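Local coordinates for polyphenol oxidase, chloroplastic (Malus domestica, PDB 6ELV), which oxidises mono- and o-diphenols to o-diquinones, probably with copper as cofactor, and is represented here by its separately expressed C-terminal domain, at residues A[53-58]-A[97-102]. Residues are numbered along the deposited sequence; the frame is centred on the assembly and turned at random.
Sequences GIEFDR and KKKMNT
Two residues of one strand, Gly-53 and Ile-54, stand opposite the single Thr-102 of the other, the mark of a G1 beta bulge, here set within the antiparallel pairing of strands 48-57 and 99-107; Gly-53 adopts the positive phi (62°) of the first bulge position. Ile-54 and Thr-102 exchange two backbone bonds, Ile-54 N to Thr-102 O (2.9 Å) and Thr-102 N to Ile-54 O (2.8 Å), while Ile-54 CB meets the methyl CG2 of Thr-102. Glu-55, a non-hydrogen-bonded partner of Asn-101, lies on the other face. Its extended chain carries the carboxylate between Asn-101 and the ammonium of Lys-99, forming a salt bridge whose modelled atoms are too close for a certain geometry. Phe-56 returns to the face of Ile-54 and pairs with Met-100 through both backbone bonds. With its CG between backbone N and carbonyl carbon (chi1 53°), the ring lies alongside Met-100, whose CB makes an off-centre CH-pi contact 4.1 Å from the ring centroid. Met-100 CE reaches Phe-56 CZ at 3.3 Å, and Met-100 SD stands obliquely to the ring, a Met-aromatic contact. Asp-57 OD1 accepts from a water that in turn accepts from Lys-98 NZ. Arg-58 closes the pairing twice, its N giving a nearly straight bond to Lys-98 O (2.9 Å, 175°) and its NE reaching Lys-99 O (2.9 Å) from well above the carbonyl plane; Met-100 SD lies over one guanidinium face. With an alanine here, Lys-99 O would probably lose its NE donor and Met-100 SD the guanidinium beside it. The contact exemplifies an antiparallel edge pairing with one apolar face: strand 99-107 borders a four-stranded sheet, strand 135-142 flanks 48-57 across from it, and Phe-64 and Phe-87 of the second sheet pack against Ile-54.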
loop_
_atom_site.group_PDB
_atom_site.type_symbol
_atom_site.label_atom_id
_atom_site.label_comp_id
_atom_site.label_asym_id
_atom_site.label_seq_id
_atom_site.Cartn_x
_atom_site.Cartn_y
_atom_site.Cartn_z
ATOM N N GLY A 53 -3.251 9.560 -3.762
ATOM C CA GLY A 53 -4.354 10.350 -3.248
ATOM C C GLY A 53 -4.464 10.314 -1.741
ATOM O O GLY A 53 -5.579 10.300 -1.204
ATOM N N ILE A 54 -3.328 10.294 -1.047
ATOM C CA ILE A 54 -3.311 10.348 0.410
ATOM C C ILE A 54 -3.657 11.770 0.825
ATOM O O ILE A 54 -2.932 12.713 0.488
ATOM C CB ILE A 54 -1.929 9.947 0.940
ATOM C CG1 ILE A 54 -1.545 8.537 0.488
ATOM C CG2 ILE A 54 -1.859 10.093 2.454
ATOM C CD1 ILE A 54 -0.102 8.200 0.799
ATOM N N GLU A 55 -4.758 11.936 1.553
ATOM C CA GLU A 55 -5.255 13.276 1.824
ATOM C C GLU A 55 -5.672 13.414 3.278
ATOM O O GLU A 55 -6.335 12.531 3.832
ATOM C CB GLU A 55 -6.422 13.608 0.911
ATOM C CG GLU A 55 -6.816 15.041 0.966
ATOM C CD GLU A 55 -7.904 15.336 -0.021
ATOM O OE1 GLU A 55 -7.722 15.023 -1.216
ATOM O OE2 GLU A 55 -8.963 15.836 0.412
ATOM N N PHE A 56 -5.303 14.542 3.882
ATOM C CA PHE A 56 -5.518 14.763 5.306
ATOM C C PHE A 56 -5.313 16.245 5.593
ATOM O O PHE A 56 -4.734 16.978 4.788
ATOM C CB PHE A 56 -4.549 13.925 6.158
ATOM C CG PHE A 56 -3.108 14.120 5.779
ATOM C CD1 PHE A 56 -2.536 13.395 4.742
ATOM C CD2 PHE A 56 -2.337 15.081 6.419
ATOM C CE1 PHE A 56 -1.231 13.612 4.379
ATOM C CE2 PHE A 56 -1.021 15.293 6.057
ATOM C CZ PHE A 56 -0.474 14.558 5.033
ATOM N N ASP A 57 -5.787 16.673 6.757
ATOM C CA ASP A 57 -5.553 18.038 7.213
ATOM C C ASP A 57 -4.119 18.152 7.718
ATOM O O ASP A 57 -3.673 17.336 8.527
ATOM C CB ASP A 57 -6.505 18.403 8.352
ATOM C CG ASP A 57 -7.921 18.713 7.886
ATOM O OD1 ASP A 57 -8.234 18.610 6.688
ATOM O OD2 ASP A 57 -8.741 19.051 8.759
ATOM N N ARG A 58 -3.416 19.206 7.294
ATOM C CA ARG A 58 -2.010 19.356 7.650
ATOM C C ARG A 58 -1.786 19.511 9.149
ATOM O O ARG A 58 -0.715 19.143 9.639
ATOM C CB ARG A 58 -1.401 20.529 6.894
ATOM C CG ARG A 58 -1.223 20.243 5.420
ATOM C CD ARG A 58 -0.810 21.503 4.660
ATOM N NE ARG A 58 -0.695 21.255 3.224
ATOM C CZ ARG A 58 0.437 20.986 2.583
ATOM N NH1 ARG A 58 1.591 20.971 3.234
ATOM N NH2 ARG A 58 0.418 20.759 1.279
ATOM N N LYS A 97 -2.956 26.309 2.065
ATOM C CA LYS A 97 -3.616 25.015 1.986
ATOM C C LYS A 97 -3.939 24.512 3.381
ATOM O O LYS A 97 -3.066 24.481 4.250
ATOM C CB LYS A 97 -2.721 23.978 1.315
ATOM C CG LYS A 97 -2.471 24.192 -0.159
ATOM C CD LYS A 97 -1.470 23.177 -0.669
ATOM C CE LYS A 97 -1.253 23.299 -2.165
ATOM N NZ LYS A 97 -0.165 22.394 -2.606
ATOM N N LYS A 98 -5.179 24.065 3.569
ATOM C CA LYS A 98 -5.539 23.350 4.783
ATOM C C LYS A 98 -5.077 21.898 4.729
ATOM O O LYS A 98 -4.726 21.313 5.762
ATOM C CB LYS A 98 -7.058 23.387 4.946
ATOM C CG LYS A 98 -7.574 22.694 6.185
ATOM C CD LYS A 98 -9.088 22.752 6.282
ATOM C CE LYS A 98 -9.753 21.660 5.469
ATOM N NZ LYS A 98 -11.217 21.573 5.758
ATOM N N LYS A 99 -5.102 21.293 3.550
ATOM C CA LYS A 99 -4.910 19.861 3.402
ATOM C C LYS A 99 -3.638 19.593 2.608
ATOM O O LYS A 99 -3.100 20.466 1.913
ATOM C CB LYS A 99 -6.094 19.255 2.659
ATOM C CG LYS A 99 -7.409 19.437 3.403
ATOM C CD LYS A 99 -8.427 18.450 2.922
ATOM C CE LYS A 99 -8.765 18.803 1.491
ATOM N NZ LYS A 99 -9.768 17.919 0.853
ATOM N N MET A 100 -3.165 18.359 2.713
ATOM C CA MET A 100 -2.142 17.822 1.834
ATOM C C MET A 100 -2.746 16.682 1.032
ATOM O O MET A 100 -3.550 15.902 1.551
ATOM C CB MET A 100 -0.946 17.310 2.643
ATOM C CG MET A 100 0.218 16.712 1.845
ATOM S SD MET A 100 1.788 17.264 2.499
ATOM C CE MET A 100 1.355 17.221 4.249
ATOM N N ASN A 101 -2.356 16.600 -0.235
ATOM C CA ASN A 101 -2.718 15.497 -1.110
ATOM C C ASN A 101 -1.410 14.979 -1.683
ATOM O O ASN A 101 -0.723 15.700 -2.418
ATOM C CB ASN A 101 -3.661 15.959 -2.217
ATOM C CG ASN A 101 -4.227 14.797 -3.006
ATOM O OD1 ASN A 101 -3.496 13.909 -3.426
ATOM N ND2 ASN A 101 -5.539 14.784 -3.183
ATOM N N THR A 102 -1.054 13.748 -1.333
ATOM C CA THR A 102 0.283 13.255 -1.599
ATOM C C THR A 102 0.236 11.772 -1.965
ATOM O O THR A 102 -0.823 11.207 -2.242
ATOM C CB THR A 102 1.202 13.631 -0.432
ATOM O OG1 THR A 102 2.556 13.378 -0.803
ATOM C CG2 THR A 102 0.846 12.872 0.848
HETATM O O HOH W 1 -11.106 18.543 6.102
#